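Local coordinates for protein nucleotide pyrophosphohydrolase (Bacillus cereus, PDB 5IE9) that probably hydrolyses nucleoside triphosphates to monophosphates and pyrophosphate, as a manganese-binding, all-alpha MazG-type nucleotide pyrophosphohydrolase built as a four-chain assembly, at residues D8-V13 with N82-T87; E22-P27 with M74-N79. All blocks are in the same frame, centred on the assembly; numbering follows the deposited sequence.

Contact 1 of 2, residues D8-V13 with N82-T87; sequences DMQKEV and NIDLET
The turn that leads into helix 85-96 is held by one glutamine of helix 6-17, Q10, whose carboxamide pairs with the backbone on both sides of the helix-capping residue D84. The first bond runs from L85 N to Q10 OE1, 2.9 Å with an N-H...O angle of 155°, the donor lying slightly off the carbonyl plane. The second runs from Q10 NE2 to I83 O at 3.0 Å, and there the oxygen sits in the plane of the Q10 amide. With both amide atoms engaged by the same short run of backbone, the rotation of the carboxamide is fixed. The Q10 chain can span the 8.1 Å between Q10 CA and D84 CA because it is extended beyond CG (chi2 -172°). Alongside the polar pair, L85 turns its first carbons to the same amide, with L85 CB 3.4 Å from Q10 OE1.

In this four-helix MazG chain, the preceding helix 62-80 ends in a Schellman motif with N82 at the C-prime position, its phi positive at 53°, and I83 and D84 then lead into helix 85-96. D84 is the N-cap: D84 OD2 receives T87 N at 3.1 Å from above the carboxylate plane. The same oxygen takes T87 OG1 at 2.9 Å through its anti lone pair, so two donors of one residue grip it. E86, the second residue of helix 85-96, makes a salt bridge with K7 and a hydrogen bond to the backbone of K4 of the second subunit.

Contact 2 of 2, residues E22-P27 with M74-N79; sequences EGYFSP and MICMAN
Segment 22-27, a loop as far as S26, passes beside helix 62-80, with Y24 CA 7.0 Å from C76 CA and P27 CA 6.8 Å from M77 CA. It is the connection between helix 6-17 and helix 27-49 of the all-alpha MazG fold; S26 holds the N-cap position and P27 is the first residue of the helix that follows. Y24 has the largest share of the contact, 86 of 211 Å². Its CG lies anti to the carbonyl carbon (chi1 -71°), which directs the ring at the helix, where it meets C76 and N79 obliquely. Y24 CE1 is 3.7 Å from C76 O and 4.1 Å from C76 CB, and the neighbouring Y24 CZ is 3.4 Å from N79 CB. The N79 amide stands steeply to the ring, the two planes 78° apart. The Y24 hydroxyl has a hydrogen-bond partner in D14 of helix 6-17, so the ring bridges that helix and helix 62-80, while M30 of helix 27-49 packs on Y24, C76 and M77. M77 first points away, but its chain bends at chi2 and chi3, which brings M77 CE to 4.2 Å from P27 O.

From the N terminus, helix 6-17 supplies the first half of contact 1, and the loop after it supplies the first half of contact 2. The chain then runs through helix 27-49 to helix 62-80, whose segment 74-79 closes contact 2 across 46 intervening residues. Segment 82-87 follows and closes contact 1 across 68, so the smaller loop lies wholly within the larger and the two do not cross. Their centres are 11 Å apart. The segments themselves touch: I83 N lies 2.7 Å from A78 O, a probable hydrogen bond at the end of helix 62-80, and V13 CB lies 3.6 Å from I75 CG2. Together they tie all four helices, and both also meet the second subunit.

Contact 1 of 2, residues D8-V13 with N82-T87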
ATOM      1  N   ASP C   8      -0.667 -13.422 -23.891  1.00 88.58           N
ATOM      2  CA  ASP C   8      -2.059 -13.267 -24.335  1.00 88.49           C
ATOM      3  C   ASP C   8      -2.921 -12.439 -23.375  1.00 84.71           C
ATOM      4  O   ASP C   8      -3.688 -11.587 -23.825  1.00 84.26           O
ATOM      5  CB  ASP C   8      -2.717 -14.626 -24.600  1.00 92.52           C
ATOM      6  CG  ASP C   8      -2.158 -15.329 -25.831  1.00 97.99           C
ATOM      7  OD1 ASP C   8      -1.801 -14.656 -26.827  1.00 99.52           O
ATOM      8  OD2 ASP C   8      -2.080 -16.575 -25.794  1.00100.92           O
ATOM      9  N   MET C   9      -2.793 -12.686 -22.066  1.00 82.17           N
ATOM     10  CA  MET C   9      -3.514 -11.913 -21.039  1.00 78.24           C
ATOM     11  C   MET C   9      -3.177 -10.425 -21.148  1.00 75.26           C
ATOM     12  O   MET C   9      -4.058  -9.580 -20.998  1.00 72.63           O
ATOM     13  CB  MET C   9      -3.207 -12.413 -19.623  1.00 78.90           C
ATOM     14  CG  MET C   9      -3.120 -13.924 -19.469  1.00 82.86           C
ATOM     15  SD  MET C   9      -3.381 -14.680 -17.846  1.00 85.80           S
ATOM     16  CE  MET C   9      -2.803 -13.454 -16.676  1.00 83.54           C
ATOM     17  N   GLN C  10      -1.904 -10.126 -21.423  1.00 75.38           N
ATOM     18  CA  GLN C  10      -1.440  -8.758 -21.673  1.00 75.40           C
ATOM     19  C   GLN C  10      -2.017  -8.183 -22.971  1.00 77.31           C
ATOM     20  O   GLN C  10      -2.482  -7.040 -22.979  1.00 77.46           O
ATOM     21  CB  GLN C  10       0.096  -8.664 -21.634  1.00 77.24           C
ATOM     22  CG  GLN C  10       0.676  -8.860 -20.240  1.00 77.21           C
ATOM     23  CD  GLN C  10       2.164  -8.594 -20.133  1.00 81.32           C
ATOM     24  OE1 GLN C  10       2.949  -9.507 -19.883  1.00 85.32           O
ATOM     25  NE2 GLN C  10       2.559  -7.339 -20.290  1.00 83.23           N
ATOM     26  N   LYS C  11      -2.009  -8.982 -24.044  1.00 79.86           N
ATOM     27  CA  LYS C  11      -2.666  -8.632 -25.323  1.00 81.33           C
ATOM     28  C   LYS C  11      -4.170  -8.360 -25.164  1.00 79.60           C
ATOM     29  O   LYS C  11      -4.705  -7.432 -25.773  1.00 80.37           O
ATOM     30  CB  LYS C  11      -2.443  -9.729 -26.382  1.00 85.32           C
ATOM     31  CG  LYS C  11      -1.104  -9.671 -27.108  1.00 88.88           C
ATOM     32  CD  LYS C  11      -0.892 -10.887 -28.006  1.00 93.30           C
ATOM     33  N   GLU C  12      -4.825  -9.175 -24.337  1.00 78.31           N
ATOM     34  CA  GLU C  12      -6.256  -9.078 -24.053  1.00 79.14           C
ATOM     35  C   GLU C  12      -6.611  -7.766 -23.347  1.00 77.55           C
ATOM     36  O   GLU C  12      -7.640  -7.152 -23.652  1.00 77.72           O
ATOM     37  CB  GLU C  12      -6.686 -10.274 -23.204  1.00 80.90           C
ATOM     38  CG  GLU C  12      -8.184 -10.524 -23.136  1.00 86.11           C
ATOM     39  CD  GLU C  12      -8.543 -11.816 -22.416  1.00 89.50           C
ATOM     40  OE1 GLU C  12      -7.651 -12.668 -22.208  1.00 89.26           O
ATOM     41  OE2 GLU C  12      -9.733 -11.986 -22.067  1.00 93.29           O
ATOM     42  N   VAL C  13      -5.753  -7.345 -22.412  1.00 75.87           N
ATOM     43  CA  VAL C  13      -5.942  -6.091 -21.672  1.00 73.90           C
ATOM     44  C   VAL C  13      -5.615  -4.904 -22.575  1.00 75.08           C
ATOM     45  O   VAL C  13      -6.321  -3.881 -22.550  1.00 76.50           O
ATOM     46  CB  VAL C  13      -5.136  -6.071 -20.357  1.00 71.85           C
ATOM     47  CG1 VAL C  13      -5.111  -4.684 -19.722  1.00 71.74           C
ATOM     48  CG2 VAL C  13      -5.716  -7.071 -19.372  1.00 72.32           C
ATOM     49  N   ASN C  82       5.683  -0.926 -21.926  1.00 85.81           N
ATOM     50  CA  ASN C  82       6.195  -1.968 -22.837  1.00 88.98           C
ATOM     51  C   ASN C  82       6.982  -3.102 -22.151  1.00 87.62           C
ATOM     52  O   ASN C  82       7.906  -3.677 -22.732  1.00 90.37           O
ATOM     53  CB  ASN C  82       6.972  -1.344 -24.011  1.00 94.07           C
ATOM     54  CG  ASN C  82       6.058  -0.705 -25.046  1.00 98.35           C
ATOM     55  OD1 ASN C  82       5.991  -1.160 -26.189  1.00103.74           O
ATOM     56  ND2 ASN C  82       5.341   0.348 -24.653  1.00 97.55           N
ATOM     57  N   ILE C  83       6.592  -3.407 -20.915  1.00 84.09           N
ATOM     58  CA  ILE C  83       7.186  -4.482 -20.120  1.00 82.44           C
ATOM     59  C   ILE C  83       6.396  -5.782 -20.308  1.00 83.01           C
ATOM     60  O   ILE C  83       5.161  -5.797 -20.206  1.00 81.25           O
ATOM     61  CB  ILE C  83       7.276  -4.101 -18.618  1.00 78.63           C
ATOM     62  CG1 ILE C  83       8.201  -2.892 -18.436  1.00 79.47           C
ATOM     63  CG2 ILE C  83       7.763  -5.279 -17.776  1.00 76.69           C
ATOM     64  CD1 ILE C  83       8.048  -2.166 -17.111  1.00 78.93           C
ATOM     65  N   ASP C  84       7.127  -6.859 -20.589  1.00 85.48           N
ATOM     66  CA  ASP C  84       6.553  -8.196 -20.682  1.00 87.08           C
ATOM     67  C   ASP C  84       6.712  -8.920 -19.346  1.00 84.15           C
ATOM     68  O   ASP C  84       7.838  -9.181 -18.915  1.00 84.45           O
ATOM     69  CB  ASP C  84       7.217  -8.982 -21.821  1.00 92.23           C
ATOM     70  CG  ASP C  84       6.741 -10.419 -21.894  1.00 95.42           C
ATOM     71  OD1 ASP C  84       5.524 -10.655 -22.093  1.00 96.88           O
ATOM     72  OD2 ASP C  84       7.594 -11.315 -21.746  1.00 97.59           O
ATOM     73  N   LEU C  85       5.582  -9.240 -18.709  1.00 81.43           N
ATOM     74  CA  LEU C  85       5.571  -9.857 -17.364  1.00 79.07           C
ATOM     75  C   LEU C  85       6.102 -11.300 -17.299  1.00 81.24           C
ATOM     76  O   LEU C  85       6.435 -11.784 -16.213  1.00 80.70           O
ATOM     77  CB  LEU C  85       4.181  -9.774 -16.716  1.00 75.62           C
ATOM     78  CG  LEU C  85       3.617  -8.414 -16.301  1.00 73.61           C
ATOM     79  CD1 LEU C  85       2.131  -8.548 -16.022  1.00 72.95           C
ATOM     80  CD2 LEU C  85       4.326  -7.800 -15.100  1.00 71.66           C
ATOM     81  N   GLU C  86       6.169 -11.979 -18.446  1.00 83.87           N
ATOM     82  CA  GLU C  86       6.819 -13.285 -18.545  1.00 85.44           C
ATOM     83  C   GLU C  86       8.323 -13.120 -18.342  1.00 85.80           C
ATOM     84  O   GLU C  86       8.931 -13.877 -17.578  1.00 85.69           O
ATOM     85  CB  GLU C  86       6.516 -13.949 -19.892  1.00 89.83           C
ATOM     86  CG  GLU C  86       7.024 -15.384 -20.030  1.00 93.39           C
ATOM     87  CD  GLU C  86       6.745 -16.011 -21.394  1.00 98.55           C
ATOM     88  OE1 GLU C  86       6.000 -15.418 -22.217  1.00 99.88           O
ATOM     89  OE2 GLU C  86       7.272 -17.118 -21.643  1.00101.21           O
ATOM     90  N   THR C  87       8.904 -12.124 -19.021  1.00 85.50           N
ATOM     91  CA  THR C  87      10.310 -11.750 -18.832  1.00 85.67           C
ATOM     92  C   THR C  87      10.556 -11.358 -17.371  1.00 83.13           C
ATOM     93  O   THR C  87      11.479 -11.873 -16.746  1.00 84.94           O
ATOM     94  CB  THR C  87      10.758 -10.613 -19.785  1.00 86.54           C
ATOM     95  OG1 THR C  87      10.352 -10.911 -21.126  1.00 88.19           O
ATOM     96  CG2 THR C  87      12.277 -10.432 -19.760  1.00 88.61           C
TER

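Contact 2 of 2, residues E22-P27 with M74-N79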
ATOM      1  N   GLU C  22      -8.827   7.763 -24.126  1.00 95.00           N
ATOM      2  CA  GLU C  22      -7.945   7.995 -22.976  1.00 96.21           C
ATOM      3  C   GLU C  22      -6.635   7.205 -23.072  1.00 94.21           C
ATOM      4  O   GLU C  22      -5.555   7.765 -22.861  1.00 98.28           O
ATOM      5  CB  GLU C  22      -8.658   7.631 -21.661  1.00 96.56           C
ATOM      6  CG  GLU C  22     -10.029   8.270 -21.439  1.00100.79           C
ATOM      7  CD  GLU C  22      -9.983   9.542 -20.601  1.00106.14           C
ATOM      8  OE1 GLU C  22      -9.288  10.503 -21.004  1.00110.97           O
ATOM      9  OE2 GLU C  22     -10.661   9.589 -19.545  1.00106.54           O
ATOM     10  N   GLY C  23      -6.734   5.913 -23.391  1.00 89.23           N
ATOM     11  CA  GLY C  23      -5.584   5.007 -23.339  1.00 86.69           C
ATOM     12  C   GLY C  23      -5.147   4.737 -21.905  1.00 84.78           C
ATOM     13  O   GLY C  23      -5.949   4.833 -20.970  1.00 84.15           O
ATOM     14  N   TYR C  24      -3.873   4.399 -21.730  1.00 87.94           N
ATOM     15  CA  TYR C  24      -3.337   4.094 -20.405  1.00 83.43           C
ATOM     16  C   TYR C  24      -3.194   5.334 -19.536  1.00 82.92           C
ATOM     17  O   TYR C  24      -2.884   6.415 -20.036  1.00 84.77           O
ATOM     18  CB  TYR C  24      -1.994   3.363 -20.517  1.00 78.87           C
ATOM     19  CG  TYR C  24      -2.129   1.948 -21.018  1.00 78.76           C
ATOM     20  CD1 TYR C  24      -2.716   0.957 -20.219  1.00 77.24           C
ATOM     21  CD2 TYR C  24      -1.678   1.591 -22.301  1.00 80.61           C
ATOM     22  CE1 TYR C  24      -2.852  -0.346 -20.682  1.00 78.87           C
ATOM     23  CE2 TYR C  24      -1.803   0.287 -22.768  1.00 81.43           C
ATOM     24  CZ  TYR C  24      -2.392  -0.671 -21.956  1.00 81.00           C
ATOM     25  OH  TYR C  24      -2.523  -1.959 -22.395  1.00 83.76           O
ATOM     26  N   PHE C  25      -3.436   5.166 -18.237  1.00 82.16           N
ATOM     27  CA  PHE C  25      -3.136   6.194 -17.239  1.00 82.47           C
ATOM     28  C   PHE C  25      -1.617   6.376 -17.164  1.00 79.07           C
ATOM     29  O   PHE C  25      -0.869   5.431 -17.421  1.00 78.42           O
ATOM     30  CB  PHE C  25      -3.716   5.791 -15.868  1.00 83.92           C
ATOM     31  CG  PHE C  25      -5.138   6.269 -15.621  1.00 89.53           C
ATOM     32  CD1 PHE C  25      -6.087   6.351 -16.670  1.00 93.60           C
ATOM     33  CD2 PHE C  25      -5.547   6.620 -14.317  1.00 90.89           C
ATOM     34  CE1 PHE C  25      -7.388   6.794 -16.422  1.00 98.92           C
ATOM     35  CE2 PHE C  25      -6.849   7.068 -14.063  1.00 94.47           C
ATOM     36  CZ  PHE C  25      -7.769   7.150 -15.115  1.00 99.79           C
ATOM     37  N   SER C  26      -1.169   7.589 -16.840  1.00 78.79           N
ATOM     38  CA  SER C  26       0.259   7.881 -16.632  1.00 76.41           C
ATOM     39  C   SER C  26       0.804   7.028 -15.477  1.00 72.95           C
ATOM     40  O   SER C  26       0.044   6.694 -14.560  1.00 71.25           O
ATOM     41  CB  SER C  26       0.479   9.376 -16.360  1.00 80.34           C
ATOM     42  OG  SER C  26      -0.029   9.771 -15.090  1.00 81.63           O
ATOM     43  N   PRO C  27       2.107   6.655 -15.520  1.00 71.54           N
ATOM     44  CA  PRO C  27       2.673   5.737 -14.514  1.00 68.76           C
ATOM     45  C   PRO C  27       2.395   6.100 -13.040  1.00 67.61           C
ATOM     46  O   PRO C  27       2.156   5.208 -12.227  1.00 66.27           O
ATOM     47  CB  PRO C  27       4.181   5.748 -14.824  1.00 69.84           C
ATOM     48  CG  PRO C  27       4.388   6.812 -15.849  1.00 71.95           C
ATOM     49  CD  PRO C  27       3.095   6.956 -16.571  1.00 72.43           C
ATOM     50  N   MET C  74      -1.773  -4.197 -12.709  1.00 67.94           N
ATOM     51  CA  MET C  74      -0.400  -4.604 -12.976  1.00 68.60           C
ATOM     52  C   MET C  74      -0.135  -4.776 -14.462  1.00 68.78           C
ATOM     53  O   MET C  74       0.869  -4.268 -14.966  1.00 69.09           O
ATOM     54  CB  MET C  74      -0.069  -5.885 -12.239  1.00 72.78           C
ATOM     55  CG  MET C  74       0.525  -5.634 -10.875  1.00 79.10           C
ATOM     56  SD  MET C  74       0.697  -7.170  -9.959  1.00 89.46           S
ATOM     57  CE  MET C  74       0.642  -6.470  -8.316  1.00 93.19           C
ATOM     58  N   ILE C  75      -1.044  -5.477 -15.152  1.00 67.58           N
ATOM     59  CA  ILE C  75      -0.936  -5.699 -16.589  1.00 67.36           C
ATOM     60  C   ILE C  75      -0.981  -4.353 -17.312  1.00 68.05           C
ATOM     61  O   ILE C  75      -0.155  -4.094 -18.186  1.00 68.81           O
ATOM     62  CB  ILE C  75      -1.989  -6.708 -17.116  1.00 68.32           C
ATOM     63  CG1 ILE C  75      -1.638  -8.127 -16.645  1.00 67.71           C
ATOM     64  CG2 ILE C  75      -2.037  -6.686 -18.639  1.00 69.86           C
ATOM     65  CD1 ILE C  75      -2.752  -9.151 -16.770  1.00 67.88           C
ATOM     66  N   CYS C  76      -1.917  -3.496 -16.908  1.00 68.13           N
ATOM     67  CA  CYS C  76      -1.994  -2.119 -17.400  1.00 70.58           C
ATOM     68  C   CYS C  76      -0.665  -1.376 -17.243  1.00 71.78           C
ATOM     69  O   CYS C  76      -0.153  -0.820 -18.216  1.00 73.82           O
ATOM     70  CB  CYS C  76      -3.118  -1.356 -16.706  1.00 69.51           C
ATOM     71  SG  CYS C  76      -4.755  -1.869 -17.241  1.00 72.16           S
ATOM     72  N   MET C  77      -0.112  -1.402 -16.027  1.00 71.01           N
ATOM     73  CA  MET C  77       1.184  -0.810 -15.716  1.00 71.79           C
ATOM     74  C   MET C  77       2.254  -1.340 -16.681  1.00 72.27           C
ATOM     75  O   MET C  77       2.967  -0.556 -17.320  1.00 73.27           O
ATOM     76  CB  MET C  77       1.533  -1.103 -14.249  1.00 73.48           C
ATOM     77  CG  MET C  77       2.927  -0.696 -13.784  1.00 77.27           C
ATOM     78  SD  MET C  77       3.054   1.054 -13.384  1.00 84.37           S
ATOM     79  CE  MET C  77       2.472   1.077 -11.687  1.00 80.80           C
ATOM     80  N   ALA C  78       2.322  -2.666 -16.808  1.00 70.48           N
ATOM     81  CA  ALA C  78       3.328  -3.333 -17.623  1.00 71.60           C
ATOM     82  C   ALA C  78       3.187  -3.004 -19.112  1.00 74.42           C
ATOM     83  O   ALA C  78       4.188  -2.782 -19.797  1.00 77.07           O
ATOM     84  CB  ALA C  78       3.285  -4.834 -17.391  1.00 70.42           C
ATOM     85  N   ASN C  79       1.945  -2.963 -19.596  1.00 74.04           N
ATOM     86  CA  ASN C  79       1.655  -2.633 -20.987  1.00 75.68           C
ATOM     87  C   ASN C  79       2.010  -1.190 -21.302  1.00 77.29           C
ATOM     88  O   ASN C  79       2.672  -0.918 -22.302  1.00 79.39           O
ATOM     89  CB  ASN C  79       0.184  -2.870 -21.300  1.00 75.91           C
ATOM     90  CG  ASN C  79      -0.205  -4.343 -21.328  1.00 76.30           C
ATOM     91  OD1 ASN C  79      -1.378  -4.656 -21.528  1.00 77.46           O
ATOM     92  ND2 ASN C  79       0.753  -5.245 -21.135  1.00 75.35           N
TER